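PDB 2PNW: membrane-bound lytic murein transglycosylase, which probably cleaves the glycan strands of bacterial peptidoglycan between N-acetylmuramic acid and N-acetylglucosamine, leaving a 1,6-anhydromuramic acid end, as MltA-family lytic transglycosylases do. Local coordinates for residues L183-V188 against I232-I237; F101-L106 against I201-Y206; T308-G313 against G346-T351; S154-R159 against Y258-E263; I337-G340 against E344-E347. One frame throughout, in Å; residues are numbered along the deposited sequence.

In the fold
Interactions 1, 2 and 4 belong to the MltA-specific insert region, and interactions 3 and 5 to the 3D domain. Interaction 4 is buried, with aromatic rings and an arginine. Interaction 5 is buried and rests on one hydroxyl bond and an alanine methyl. Interaction 3 lies at the surface, with one histidine-to-carbonyl bond. Interactions 1 and 2 are partly buried, the first apolar, the second a salt bridge with a water. Helix 343-350 serves both 3 and 5. The neighbouring strands 201-209 and 259-263 carry interactions 2 and 4. Strands 96-109 and 334-341 pair directly and join interaction 2 to interaction 5. Interactions 3 and 4 have centres about 32 Å apart.

Interaction 1 (L183-V188 against I232-I237); sequences LFFVHV and ISMQTI
F185 and M234 make the main apolar contact between two helices. CG of M234 comes within 3.6 Å of CE1 of F185. This carbon is anti to the backbone N of M234 (chi1 167°), which carries the chain out toward the ring. M234 is modelled in two conformers. In the one described here the sulfur makes a Met-aromatic contact: SD of M234 is 4.7 Å from the centroid of the F185 ring and stands obliquely to it, 44° off the ring normal. I237 adds a second apolar touch. Its CG2 methyl meets CZ of F185 at 4.0 Å, at the ring edge and near the ring plane.

The side-chain hydrogen bonds of the contact lie within 232-237. S233 and T236 form a capping box at the start of helix 234-243. N of T236 donates to OG of S233 over 3.2 Å, and N of S233 donates to OG1 of T236 over 3.1 Å. The box caps the first turn, the one that carries M234 and I237.

R238, just past the segment, makes a cation-pi contact with F185. Strand 96-109 touches both helices: V186 of helix 180-189 packs on P104 and L106, and M234 packs on Y102. I237 also packs on I217 of helix 217-223.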
# COMPACT_ATOMS: atom_id res chain seq x y z
N LEU A 183 -4.65 -13.56 9.06
CA LEU A 183 -4.46 -12.27 9.75
C LEU A 183 -3.08 -11.67 9.47
O LEU A 183 -2.94 -10.45 9.28
CB LEU A 183 -4.69 -12.43 11.25
CG LEU A 183 -4.43 -11.18 12.09
CD1 LEU A 183 -5.29 -9.99 11.63
CD2 LEU A 183 -4.71 -11.54 13.54
N PHE A 184 -2.03 -12.51 9.48
CA PHE A 184 -0.70 -12.03 9.07
C PHE A 184 -0.72 -11.34 7.72
O PHE A 184 -0.16 -10.23 7.55
CB PHE A 184 0.35 -13.19 9.09
CG PHE A 184 1.77 -12.71 8.84
CD1 PHE A 184 2.58 -12.32 9.90
CD2 PHE A 184 2.26 -12.62 7.54
CE1 PHE A 184 3.91 -11.91 9.68
CE2 PHE A 184 3.59 -12.18 7.30
CZ PHE A 184 4.40 -11.81 8.40
N PHE A 185 -1.34 -11.96 6.72
CA PHE A 185 -1.41 -11.34 5.40
C PHE A 185 -2.24 -10.03 5.36
O PHE A 185 -1.95 -9.16 4.57
CB PHE A 185 -1.91 -12.33 4.36
CG PHE A 185 -0.81 -13.18 3.80
CD1 PHE A 185 -0.16 -12.81 2.62
CD2 PHE A 185 -0.40 -14.34 4.46
CE1 PHE A 185 0.87 -13.59 2.09
CE2 PHE A 185 0.63 -15.13 3.94
CZ PHE A 185 1.26 -14.78 2.75
N VAL A 186 -3.24 -9.93 6.22
CA VAL A 186 -3.93 -8.63 6.45
C VAL A 186 -2.96 -7.55 6.98
O VAL A 186 -2.97 -6.42 6.52
CB VAL A 186 -5.15 -8.84 7.37
CG1 VAL A 186 -5.69 -7.49 7.92
CG2 VAL A 186 -6.24 -9.63 6.60
N HIS A 187 -2.10 -7.89 7.94
CA HIS A 187 -1.04 -6.95 8.36
C HIS A 187 -0.20 -6.52 7.17
O HIS A 187 0.12 -5.34 7.04
CB HIS A 187 -0.12 -7.58 9.42
CG HIS A 187 -0.73 -7.66 10.80
ND1 HIS A 187 -0.07 -7.20 11.92
CD2 HIS A 187 -1.94 -8.11 11.23
CE1 HIS A 187 -0.84 -7.38 12.99
NE2 HIS A 187 -1.97 -7.94 12.60
N VAL A 188 0.16 -7.46 6.29
CA VAL A 188 1.00 -7.15 5.14
C VAL A 188 0.28 -6.23 4.15
O VAL A 188 0.88 -5.25 3.65
CB VAL A 188 1.47 -8.45 4.41
CG1 VAL A 188 2.31 -8.14 3.18
CG2 VAL A 188 2.29 -9.32 5.39
N ILE A 232 7.82 -18.64 -6.63
CA ILE A 232 7.31 -18.06 -5.38
C ILE A 232 6.17 -17.08 -5.68
O ILE A 232 6.24 -16.31 -6.64
CB ILE A 232 8.43 -17.42 -4.49
CG1 ILE A 232 7.84 -17.00 -3.14
CG2 ILE A 232 9.16 -16.28 -5.21
CD1 ILE A 232 8.87 -16.78 -2.07
N SER A 233 5.11 -17.16 -4.87
CA SER A 233 3.95 -16.27 -4.95
C SER A 233 3.27 -16.27 -3.59
O SER A 233 3.60 -17.11 -2.74
CB SER A 233 2.95 -16.82 -5.97
OG SER A 233 2.54 -18.13 -5.58
N MET A 234 2.31 -15.36 -3.35
CA MET A 234 1.51 -15.42 -2.12
C MET A 234 0.97 -16.84 -1.92
O MET A 234 0.97 -17.37 -0.79
CB MET A 234 0.34 -14.42 -2.14
CG MET A 234 -0.67 -14.67 -1.03
SD MET A 234 -2.03 -13.48 -0.82
CE MET A 234 -3.43 -14.27 -1.56
N GLN A 235 0.50 -17.44 -3.00
CA GLN A 235 -0.11 -18.78 -2.95
C GLN A 235 0.87 -19.86 -2.47
O GLN A 235 0.53 -20.67 -1.61
CB GLN A 235 -0.69 -19.17 -4.33
CG GLN A 235 -1.98 -18.44 -4.71
CD GLN A 235 -1.74 -17.14 -5.51
OE1 GLN A 235 -0.68 -16.52 -5.44
NE2 GLN A 235 -2.76 -16.74 -6.29
N THR A 236 2.09 -19.87 -2.99
CA THR A 236 3.05 -20.90 -2.55
C THR A 236 3.56 -20.67 -1.13
O THR A 236 3.87 -21.63 -0.41
CB THR A 236 4.23 -21.08 -3.52
OG1 THR A 236 5.07 -19.90 -3.51
CG2 THR A 236 3.72 -21.31 -4.94
N ILE A 237 3.65 -19.40 -0.73
CA ILE A 237 4.01 -19.07 0.65
C ILE A 237 2.93 -19.57 1.61
O ILE A 237 3.22 -20.23 2.61
CB ILE A 237 4.25 -17.54 0.82
CG1 ILE A 237 5.50 -17.08 0.04
CG2 ILE A 237 4.41 -17.18 2.32
CD1 ILE A 237 5.61 -15.50 -0.09

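Interaction 2 (F101-L106 against I201-Y206); sequences FYEPEL and IKRITY
E103 and R203 form a two-pronged salt bridge between strands 96-109 and 201-209. The guanidinium grips the carboxylate side-on, with one nitrogen for each oxygen. NE of R203 donates to OE2 of E103 over 2.6 Å, and NH2 of R203 donates to OE1 of E103 over 2.8 Å. Both bonds are fairly straight, with N-H...O angles of 163°. Each oxygen uses its syn lone pair. The two flat groups are nearly coplanar, 9° apart, so the paired bonds hold the carboxylate in nearly the same plane as the guanidinium. E103 reaches across with an extended chain, its CG anti to the backbone N (chi1 -172°).

Each carboxylate oxygen also has a second partner. A water donates to OE2 of E103 over 2.6 Å, and the same water donates to the backbone O of I204 over 2.9 Å. It therefore bridges the carboxylate to the strand that carries R203. OE1 of E103 is hydrogen-bonded to OG of S341, at the end of strand 334-341. Each oxygen thus takes part in two bonds, four in all.

Backbone bonds join E103 to G340 and G342. The arrangement is a side-on, bidentate carboxylate-guanidinium pair. It spans strand 191-195, which pairs parallel with 96-109 and antiparallel with 201-209 in the MltA-specific insert region, beside the end of a 3D-domain strand.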
# COMPACT_ATOMS: atom_id res chain seq x y z
N PHE A 101 -1.09 -5.85 -4.48
CA PHE A 101 -1.68 -6.02 -3.16
C PHE A 101 -3.20 -5.89 -3.27
O PHE A 101 -3.72 -5.53 -4.33
CB PHE A 101 -1.06 -5.03 -2.13
CG PHE A 101 -1.54 -3.59 -2.25
CD1 PHE A 101 -2.29 -3.02 -1.22
CD2 PHE A 101 -1.17 -2.80 -3.32
CE1 PHE A 101 -2.70 -1.65 -1.30
CE2 PHE A 101 -1.56 -1.44 -3.40
CZ PHE A 101 -2.34 -0.89 -2.40
N TYR A 102 -3.91 -6.22 -2.20
CA TYR A 102 -5.38 -6.26 -2.27
C TYR A 102 -5.91 -6.07 -0.87
O TYR A 102 -5.11 -6.00 0.06
CB TYR A 102 -5.87 -7.59 -2.89
CG TYR A 102 -5.74 -8.81 -2.01
CD1 TYR A 102 -6.87 -9.48 -1.53
CD2 TYR A 102 -4.47 -9.30 -1.64
CE1 TYR A 102 -6.75 -10.62 -0.70
CE2 TYR A 102 -4.34 -10.41 -0.81
CZ TYR A 102 -5.47 -11.07 -0.37
OH TYR A 102 -5.32 -12.18 0.44
N GLU A 103 -7.22 -5.91 -0.74
CA GLU A 103 -7.88 -5.82 0.57
C GLU A 103 -8.51 -7.18 0.83
O GLU A 103 -9.52 -7.51 0.17
CB GLU A 103 -9.01 -4.78 0.52
CG GLU A 103 -9.64 -4.46 1.88
CD GLU A 103 -10.86 -3.51 1.79
OE1 GLU A 103 -11.53 -3.44 0.73
OE2 GLU A 103 -11.19 -2.89 2.83
N PRO A 104 -7.93 -7.99 1.75
CA PRO A 104 -8.58 -9.28 1.98
C PRO A 104 -9.89 -9.19 2.75
O PRO A 104 -10.13 -8.26 3.53
CB PRO A 104 -7.55 -10.07 2.83
CG PRO A 104 -6.24 -9.29 2.72
CD PRO A 104 -6.70 -7.86 2.55
N GLU A 105 -10.73 -10.19 2.53
CA GLU A 105 -11.85 -10.41 3.38
C GLU A 105 -11.38 -11.39 4.47
O GLU A 105 -10.81 -12.44 4.15
CB GLU A 105 -12.99 -10.99 2.54
CG GLU A 105 -14.27 -11.12 3.27
CD GLU A 105 -15.41 -11.48 2.33
OE1 GLU A 105 -15.87 -10.59 1.58
OE2 GLU A 105 -15.84 -12.65 2.36
N LEU A 106 -11.61 -11.06 5.74
CA LEU A 106 -11.18 -11.89 6.85
C LEU A 106 -12.36 -12.25 7.74
O LEU A 106 -13.03 -11.35 8.27
CB LEU A 106 -10.12 -11.15 7.66
CG LEU A 106 -9.46 -11.89 8.84
CD1 LEU A 106 -8.61 -13.08 8.36
CD2 LEU A 106 -8.61 -10.95 9.68
N ILE A 201 -20.31 -6.51 8.29
CA ILE A 201 -19.00 -6.19 7.73
C ILE A 201 -18.43 -4.96 8.44
O ILE A 201 -19.18 -4.01 8.74
CB ILE A 201 -19.09 -5.95 6.22
CG1 ILE A 201 -19.52 -7.25 5.52
CG2 ILE A 201 -17.75 -5.44 5.64
CD1 ILE A 201 -20.05 -7.04 4.08
N LYS A 202 -17.14 -5.01 8.78
CA LYS A 202 -16.44 -3.82 9.29
C LYS A 202 -15.18 -3.68 8.46
O LYS A 202 -14.50 -4.67 8.20
CB LYS A 202 -16.03 -4.00 10.76
CG LYS A 202 -17.15 -3.90 11.78
CD LYS A 202 -16.54 -3.79 13.19
CE LYS A 202 -17.61 -3.68 14.26
NZ LYS A 202 -17.02 -3.52 15.63
N ARG A 203 -14.84 -2.48 8.03
CA ARG A 203 -13.59 -2.30 7.32
C ARG A 203 -12.55 -1.80 8.30
O ARG A 203 -12.87 -0.97 9.15
CB ARG A 203 -13.77 -1.28 6.21
CG ARG A 203 -14.18 -1.87 4.87
CD ARG A 203 -13.68 -0.87 3.88
NE ARG A 203 -13.36 -1.39 2.58
CZ ARG A 203 -14.02 -1.09 1.49
NH1 ARG A 203 -15.10 -0.31 1.56
NH2 ARG A 203 -13.62 -1.59 0.33
N ILE A 204 -11.31 -2.31 8.20
CA ILE A 204 -10.22 -1.82 9.05
C ILE A 204 -9.08 -1.40 8.14
O ILE A 204 -8.93 -1.94 7.04
CB ILE A 204 -9.75 -2.87 10.10
CG1 ILE A 204 -9.24 -4.15 9.39
CG2 ILE A 204 -10.91 -3.17 11.12
CD1 ILE A 204 -8.57 -5.25 10.36
N THR A 205 -8.26 -0.46 8.61
CA THR A 205 -7.12 -0.00 7.83
C THR A 205 -6.01 0.40 8.81
O THR A 205 -6.27 0.66 9.99
CB THR A 205 -7.53 1.20 6.92
OG1 THR A 205 -6.48 1.49 6.00
CG2 THR A 205 -7.86 2.42 7.77
N TYR A 206 -4.78 0.44 8.29
CA TYR A 206 -3.60 0.77 9.09
C TYR A 206 -3.85 2.05 9.93
O TYR A 206 -4.30 3.08 9.38
CB TYR A 206 -2.42 1.00 8.13
CG TYR A 206 -1.19 1.57 8.78
CD1 TYR A 206 -0.18 0.74 9.25
CD2 TYR A 206 -1.05 2.96 8.94
CE1 TYR A 206 0.97 1.29 9.88
CE2 TYR A 206 0.10 3.51 9.56
CZ TYR A 206 1.10 2.67 10.02
OH TYR A 206 2.22 3.21 10.63
O HOH W 1 -10.52 -1.25 4.77

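Interaction 3 (T308-G313 against G346-T351); sequences THLDDG and GELAGT
H309 puts its imidazole against the last turn of helix 343-350, and L348 supplies the acceptor. The H309 side chain has CG between the backbone N and the carbonyl carbon (chi1 75°). This conformation brings the ring to the helix. NE2 of H309 donates to the backbone O of L348 over 2.8 Å, with an N-H...O angle of 166°. The oxygen lies close to the imidazole plane. The nitrogen in turn lies in the carbonyl plane, on a lone pair, with a C=O...N angle of 136°. OG1 of T351 is also near, 3.2 Å from NE2 of H309 and oblique to the ring.

The leucine side chains slide past their partners in opposite directions. CG of L348 is anti to its own carbonyl carbon. Its CD2 branch lies 3.7 Å from CD2 of H309 and 3.6 Å from the backbone O of H309. L310 also has CG anti to its carbonyl carbon, and its CD2 methyl sits 3.9 Å from CB of L348.

H309 and L310 occupy the middle of a type I turn, T308 to D311. O of T308 accepts from N of D311 and from N of G313. The leucine carbons give this surface contact a small apolar side. On its polar side the partner of the imidazole is a carbonyl, which can only accept, so the bond places a proton on NE2 of H309.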
# COMPACT_ATOMS: atom_id res chain seq x y z
N THR A 308 -0.08 -10.08 -17.90
CA THR A 308 -1.23 -10.26 -18.78
C THR A 308 -2.51 -10.65 -18.07
O THR A 308 -3.59 -10.47 -18.61
CB THR A 308 -0.92 -11.30 -19.88
OG1 THR A 308 -0.55 -12.54 -19.27
CG2 THR A 308 0.23 -10.82 -20.75
N HIS A 309 -2.40 -11.17 -16.85
CA HIS A 309 -3.57 -11.73 -16.17
C HIS A 309 -4.48 -10.71 -15.49
O HIS A 309 -5.52 -11.09 -14.95
CB HIS A 309 -3.18 -12.90 -15.24
CG HIS A 309 -2.52 -12.48 -13.96
ND1 HIS A 309 -1.18 -12.21 -13.87
CD2 HIS A 309 -3.02 -12.34 -12.71
CE1 HIS A 309 -0.87 -11.89 -12.63
NE2 HIS A 309 -1.97 -11.97 -11.90
N LEU A 310 -4.10 -9.43 -15.54
CA LEU A 310 -4.99 -8.35 -15.09
C LEU A 310 -5.72 -7.68 -16.26
O LEU A 310 -6.49 -6.74 -16.07
CB LEU A 310 -4.23 -7.30 -14.26
CG LEU A 310 -3.33 -7.79 -13.13
CD1 LEU A 310 -2.70 -6.63 -12.38
CD2 LEU A 310 -4.13 -8.68 -12.18
N ASP A 311 -5.47 -8.17 -17.48
CA ASP A 311 -6.08 -7.57 -18.67
C ASP A 311 -6.58 -8.66 -19.62
O ASP A 311 -6.57 -8.47 -20.84
CB ASP A 311 -5.07 -6.68 -19.41
CG ASP A 311 -4.77 -5.38 -18.67
OD1 ASP A 311 -3.89 -5.37 -17.79
OD2 ASP A 311 -5.40 -4.36 -19.01
N ASP A 312 -7.00 -9.79 -19.05
CA ASP A 312 -7.54 -10.94 -19.81
C ASP A 312 -6.62 -11.32 -20.99
O ASP A 312 -7.07 -11.42 -22.14
CB ASP A 312 -8.98 -10.64 -20.26
CG ASP A 312 -9.69 -11.86 -20.89
OD1 ASP A 312 -9.26 -13.02 -20.69
OD2 ASP A 312 -10.71 -11.63 -21.59
N GLY A 313 -5.33 -11.50 -20.70
CA GLY A 313 -4.34 -11.93 -21.68
C GLY A 313 -3.60 -10.84 -22.41
O GLY A 313 -2.59 -11.10 -23.06
N GLY A 346 -7.31 -11.16 -4.44
CA GLY A 346 -6.10 -11.75 -3.83
C GLY A 346 -5.40 -12.75 -4.73
O GLY A 346 -4.17 -12.79 -4.83
N GLU A 347 -6.19 -13.57 -5.40
CA GLU A 347 -5.62 -14.56 -6.30
C GLU A 347 -4.86 -13.85 -7.43
O GLU A 347 -3.75 -14.24 -7.77
CB GLU A 347 -6.70 -15.51 -6.84
CG GLU A 347 -7.30 -16.42 -5.75
CD GLU A 347 -6.24 -17.17 -4.97
OE1 GLU A 347 -5.57 -18.04 -5.55
OE2 GLU A 347 -6.06 -16.89 -3.76
N LEU A 348 -5.46 -12.79 -7.96
CA LEU A 348 -4.84 -11.99 -9.01
C LEU A 348 -3.55 -11.33 -8.55
O LEU A 348 -2.54 -11.35 -9.26
CB LEU A 348 -5.82 -10.92 -9.49
CG LEU A 348 -7.03 -11.38 -10.31
CD1 LEU A 348 -7.91 -10.20 -10.58
CD2 LEU A 348 -6.59 -12.05 -11.61
N ALA A 349 -3.58 -10.77 -7.35
CA ALA A 349 -2.43 -10.05 -6.82
C ALA A 349 -1.25 -10.98 -6.53
O ALA A 349 -0.09 -10.59 -6.67
CB ALA A 349 -2.85 -9.30 -5.53
N GLY A 350 -1.57 -12.20 -6.09
CA GLY A 350 -0.58 -13.11 -5.49
C GLY A 350 0.60 -13.50 -6.37
O GLY A 350 1.68 -13.85 -5.86
N THR A 351 0.40 -13.43 -7.69
CA THR A 351 1.42 -13.82 -8.66
C THR A 351 2.07 -12.63 -9.41
O THR A 351 2.94 -12.84 -10.26
CB THR A 351 0.86 -14.84 -9.67
OG1 THR A 351 -0.26 -14.27 -10.37
CG2 THR A 351 0.41 -16.13 -8.95

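Interaction 4 (S154-R159 against Y258-E263); sequences SYFPDR and YIFFRE
The chain leading into helix 159-163 packs here on the start of strand 259-263, in the MltA-specific insert region. R159, the first helical residue, meets Y258. Its CG is anti to the backbone N, and the chain bends at chi3 (-65°). This lays the guanidinium beside the tyrosine ring. CD1 of Y258 sits over one guanidinium face, toward the rim, 3.7 Å from NH1 of R159. CG of R159 lies at the edge of the tyrosine ring, 3.9 Å from CD1 of Y258. The two flat groups are tilted 40° apart. NH2 of R159 reaches the backbone just before the strand, 3.8 Å from CA of Y258.

D158 is the N-cap of helix 159-163: its OD1 bonds to N of A161. Its OD2 forms a salt bridge with R256, in the loop that leads to the strand.

F156 and F260 approach from opposite directions. CE2 of F156 is 3.7 Å from CZ of F260. The ring planes are nearly perpendicular, at 86°, with centroids 5.7 Å apart, but the approach is oblique. CD2 of Y258 covers one face of the F260 ring. I162 of helix 159-163 touches F156, Y258 and F260, while H187 of helix 180-189 meets Y258 edge-to-face.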
# COMPACT_ATOMS: atom_id res chain seq x y z
N SER A 154 10.35 3.83 25.63
CA SER A 154 11.13 2.63 25.33
C SER A 154 10.63 2.01 24.01
O SER A 154 9.68 2.52 23.40
CB SER A 154 11.07 1.68 26.52
OG SER A 154 9.76 1.22 26.76
N TYR A 155 11.26 0.94 23.55
CA TYR A 155 10.76 0.27 22.34
C TYR A 155 9.45 -0.47 22.64
O TYR A 155 9.32 -1.11 23.70
CB TYR A 155 11.84 -0.71 21.80
CG TYR A 155 13.02 0.03 21.21
CD1 TYR A 155 12.91 0.71 20.00
CD2 TYR A 155 14.23 0.09 21.91
CE1 TYR A 155 13.99 1.42 19.47
CE2 TYR A 155 15.32 0.80 21.40
CZ TYR A 155 15.18 1.46 20.19
OH TYR A 155 16.23 2.13 19.67
N PHE A 156 8.51 -0.43 21.69
CA PHE A 156 7.25 -1.15 21.87
C PHE A 156 7.54 -2.64 21.64
O PHE A 156 8.43 -2.97 20.84
CB PHE A 156 6.18 -0.62 20.90
CG PHE A 156 4.80 -1.02 21.31
CD1 PHE A 156 4.09 -0.27 22.25
CD2 PHE A 156 4.23 -2.21 20.81
CE1 PHE A 156 2.79 -0.68 22.65
CE2 PHE A 156 2.97 -2.62 21.21
CZ PHE A 156 2.25 -1.85 22.12
N PRO A 157 6.84 -3.53 22.36
CA PRO A 157 6.99 -4.98 22.11
C PRO A 157 6.87 -5.36 20.61
O PRO A 157 6.24 -4.63 19.84
CB PRO A 157 5.81 -5.56 22.88
CG PRO A 157 5.68 -4.66 24.04
CD PRO A 157 5.89 -3.29 23.48
N ASP A 158 7.48 -6.48 20.21
CA ASP A 158 7.42 -6.91 18.80
C ASP A 158 6.27 -7.89 18.56
O ASP A 158 5.55 -8.21 19.48
CB ASP A 158 8.78 -7.52 18.33
CG ASP A 158 9.16 -8.79 19.06
OD1 ASP A 158 8.38 -9.31 19.90
OD2 ASP A 158 10.27 -9.29 18.79
N ARG A 159 6.10 -8.32 17.31
CA ARG A 159 5.01 -9.21 16.93
C ARG A 159 4.93 -10.43 17.86
O ARG A 159 3.85 -10.80 18.36
CB ARG A 159 5.20 -9.65 15.46
CG ARG A 159 4.15 -10.68 14.96
CD ARG A 159 4.36 -11.03 13.51
NE ARG A 159 4.13 -9.88 12.63
CZ ARG A 159 2.91 -9.42 12.31
NH1 ARG A 159 1.83 -10.04 12.80
NH2 ARG A 159 2.80 -8.37 11.51
N TYR A 258 4.47 -5.01 13.71
CA TYR A 258 3.09 -5.44 13.99
C TYR A 258 2.20 -4.24 13.71
O TYR A 258 2.51 -3.12 14.15
CB TYR A 258 2.96 -5.83 15.47
CG TYR A 258 1.65 -6.53 15.85
CD1 TYR A 258 1.56 -7.92 15.87
CD2 TYR A 258 0.51 -5.79 16.18
CE1 TYR A 258 0.34 -8.58 16.21
CE2 TYR A 258 -0.71 -6.43 16.52
CZ TYR A 258 -0.77 -7.83 16.56
OH TYR A 258 -1.95 -8.47 16.91
N ILE A 259 1.12 -4.49 12.98
CA ILE A 259 0.21 -3.44 12.51
C ILE A 259 -0.99 -3.30 13.45
O ILE A 259 -1.61 -4.30 13.84
CB ILE A 259 -0.29 -3.69 11.05
CG1 ILE A 259 0.90 -3.86 10.09
CG2 ILE A 259 -1.29 -2.54 10.59
CD1 ILE A 259 1.99 -2.73 10.20
N PHE A 260 -1.28 -2.06 13.84
CA PHE A 260 -2.53 -1.76 14.59
C PHE A 260 -3.49 -1.05 13.66
O PHE A 260 -3.07 -0.34 12.75
CB PHE A 260 -2.24 -0.90 15.83
CG PHE A 260 -1.34 -1.57 16.81
CD1 PHE A 260 -1.85 -2.55 17.66
CD2 PHE A 260 0.02 -1.28 16.84
CE1 PHE A 260 -1.02 -3.20 18.57
CE2 PHE A 260 0.86 -1.93 17.77
CZ PHE A 260 0.33 -2.91 18.61
N PHE A 261 -4.79 -1.30 13.85
CA PHE A 261 -5.81 -0.92 12.88
C PHE A 261 -6.83 0.01 13.53
O PHE A 261 -6.93 0.09 14.77
CB PHE A 261 -6.54 -2.19 12.34
CG PHE A 261 -5.66 -3.09 11.52
CD1 PHE A 261 -5.56 -2.93 10.15
CD2 PHE A 261 -4.93 -4.11 12.13
CE1 PHE A 261 -4.72 -3.77 9.36
CE2 PHE A 261 -4.09 -4.94 11.37
CZ PHE A 261 -3.99 -4.78 9.99
N ARG A 262 -7.58 0.71 12.68
CA ARG A 262 -8.78 1.44 13.08
C ARG A 262 -9.89 1.07 12.10
O ARG A 262 -9.63 0.75 10.95
CB ARG A 262 -8.54 2.96 13.00
CG ARG A 262 -8.23 3.45 11.58
CD ARG A 262 -8.02 4.98 11.53
NE ARG A 262 -7.91 5.51 10.15
CZ ARG A 262 -8.95 5.88 9.39
NH1 ARG A 262 -10.21 5.75 9.82
NH2 ARG A 262 -8.74 6.35 8.17
N GLU A 263 -11.13 1.14 12.58
CA GLU A 263 -12.29 0.99 11.71
C GLU A 263 -12.43 2.20 10.79
O GLU A 263 -12.22 3.35 11.22
CB GLU A 263 -13.55 0.81 12.55
CG GLU A 263 -13.59 -0.51 13.30
CD GLU A 263 -14.90 -0.74 14.06
OE1 GLU A 263 -15.98 -0.37 13.51
OE2 GLU A 263 -14.84 -1.29 15.20

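Interaction 5 (I337-G340 against E344-E347); sequences IFTG and EAGE
T339 reaches from near the end of strand 334-341 to A345 on the following helix. Its CB lies 3.7 Å from the backbone O of A345. From there the side chain branches. OG1 lies between the backbone N and the carbonyl carbon (chi1 61°), which turns the hydroxyl to the helix. At this tip, OG1 of T339 donates to O of A345 over 2.8 Å. The hydroxyl stands above the carbonyl plane, 48° out of it, and is not on a lone pair. OG1 of T339 is also 3.7 Å from CB of A345.

The segments form a strand-turn-helix unit in the 3D domain: strand 334-341 turns directly into helix 343-350. The nearest CA atoms are those of G340 and A345, 5.2 Å apart. The A345 methyl fits against G340, with CB of A345 3.4 Å from C of G340. G340 has a positive phi (127°) that suits glycine. Strand 96-109 lies alongside, and its Y102 touches both T339 and A345.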
# COMPACT_ATOMS: atom_id res chain seq x y z
N ILE A 337 0.59 -2.69 -7.29
CA ILE A 337 -0.70 -2.46 -7.96
C ILE A 337 -1.84 -2.98 -7.08
O ILE A 337 -1.84 -4.15 -6.68
CB ILE A 337 -0.77 -3.23 -9.33
CG1 ILE A 337 0.28 -2.68 -10.31
CG2 ILE A 337 -2.19 -3.20 -9.91
CD1 ILE A 337 0.63 -3.69 -11.41
N PHE A 338 -2.79 -2.10 -6.77
CA PHE A 338 -3.97 -2.50 -6.01
C PHE A 338 -4.97 -3.23 -6.90
O PHE A 338 -5.52 -2.64 -7.83
CB PHE A 338 -4.66 -1.27 -5.37
CG PHE A 338 -5.88 -1.65 -4.53
CD1 PHE A 338 -5.72 -2.41 -3.36
CD2 PHE A 338 -7.16 -1.21 -4.89
CE1 PHE A 338 -6.84 -2.76 -2.56
CE2 PHE A 338 -8.30 -1.56 -4.11
CZ PHE A 338 -8.13 -2.35 -2.94
N THR A 339 -5.24 -4.51 -6.62
CA THR A 339 -6.12 -5.29 -7.49
C THR A 339 -7.58 -5.27 -7.08
O THR A 339 -8.45 -5.69 -7.86
CB THR A 339 -5.67 -6.76 -7.65
OG1 THR A 339 -5.70 -7.38 -6.37
CG2 THR A 339 -4.29 -6.88 -8.25
N GLY A 340 -7.87 -4.83 -5.86
CA GLY A 340 -9.25 -4.81 -5.39
C GLY A 340 -9.41 -5.52 -4.06
O GLY A 340 -8.44 -5.69 -3.31
N GLU A 344 -10.91 -13.19 -5.12
CA GLU A 344 -10.39 -13.19 -6.48
C GLU A 344 -9.34 -12.11 -6.66
O GLU A 344 -8.32 -12.33 -7.34
CB GLU A 344 -11.50 -13.07 -7.54
CG GLU A 344 -12.54 -14.24 -7.52
CD GLU A 344 -11.97 -15.67 -7.77
OE1 GLU A 344 -10.77 -15.84 -8.13
OE2 GLU A 344 -12.76 -16.63 -7.62
N ALA A 345 -9.56 -10.95 -6.03
CA ALA A 345 -8.55 -9.87 -6.08
C ALA A 345 -7.23 -10.39 -5.52
O ALA A 345 -6.16 -10.10 -6.07
CB ALA A 345 -9.02 -8.64 -5.27
N GLY A 346 -7.31 -11.16 -4.44
CA GLY A 346 -6.10 -11.75 -3.83
C GLY A 346 -5.40 -12.75 -4.73
O GLY A 346 -4.17 -12.79 -4.83
N GLU A 347 -6.19 -13.57 -5.40
CA GLU A 347 -5.62 -14.56 -6.30
C GLU A 347 -4.86 -13.85 -7.43
O GLU A 347 -3.75 -14.24 -7.77
CB GLU A 347 -6.70 -15.51 -6.84
CG GLU A 347 -7.30 -16.42 -5.75
CD GLU A 347 -6.24 -17.17 -4.97
OE1 GLU A 347 -5.57 -18.04 -5.55
OE2 GLU A 347 -6.06 -16.89 -3.76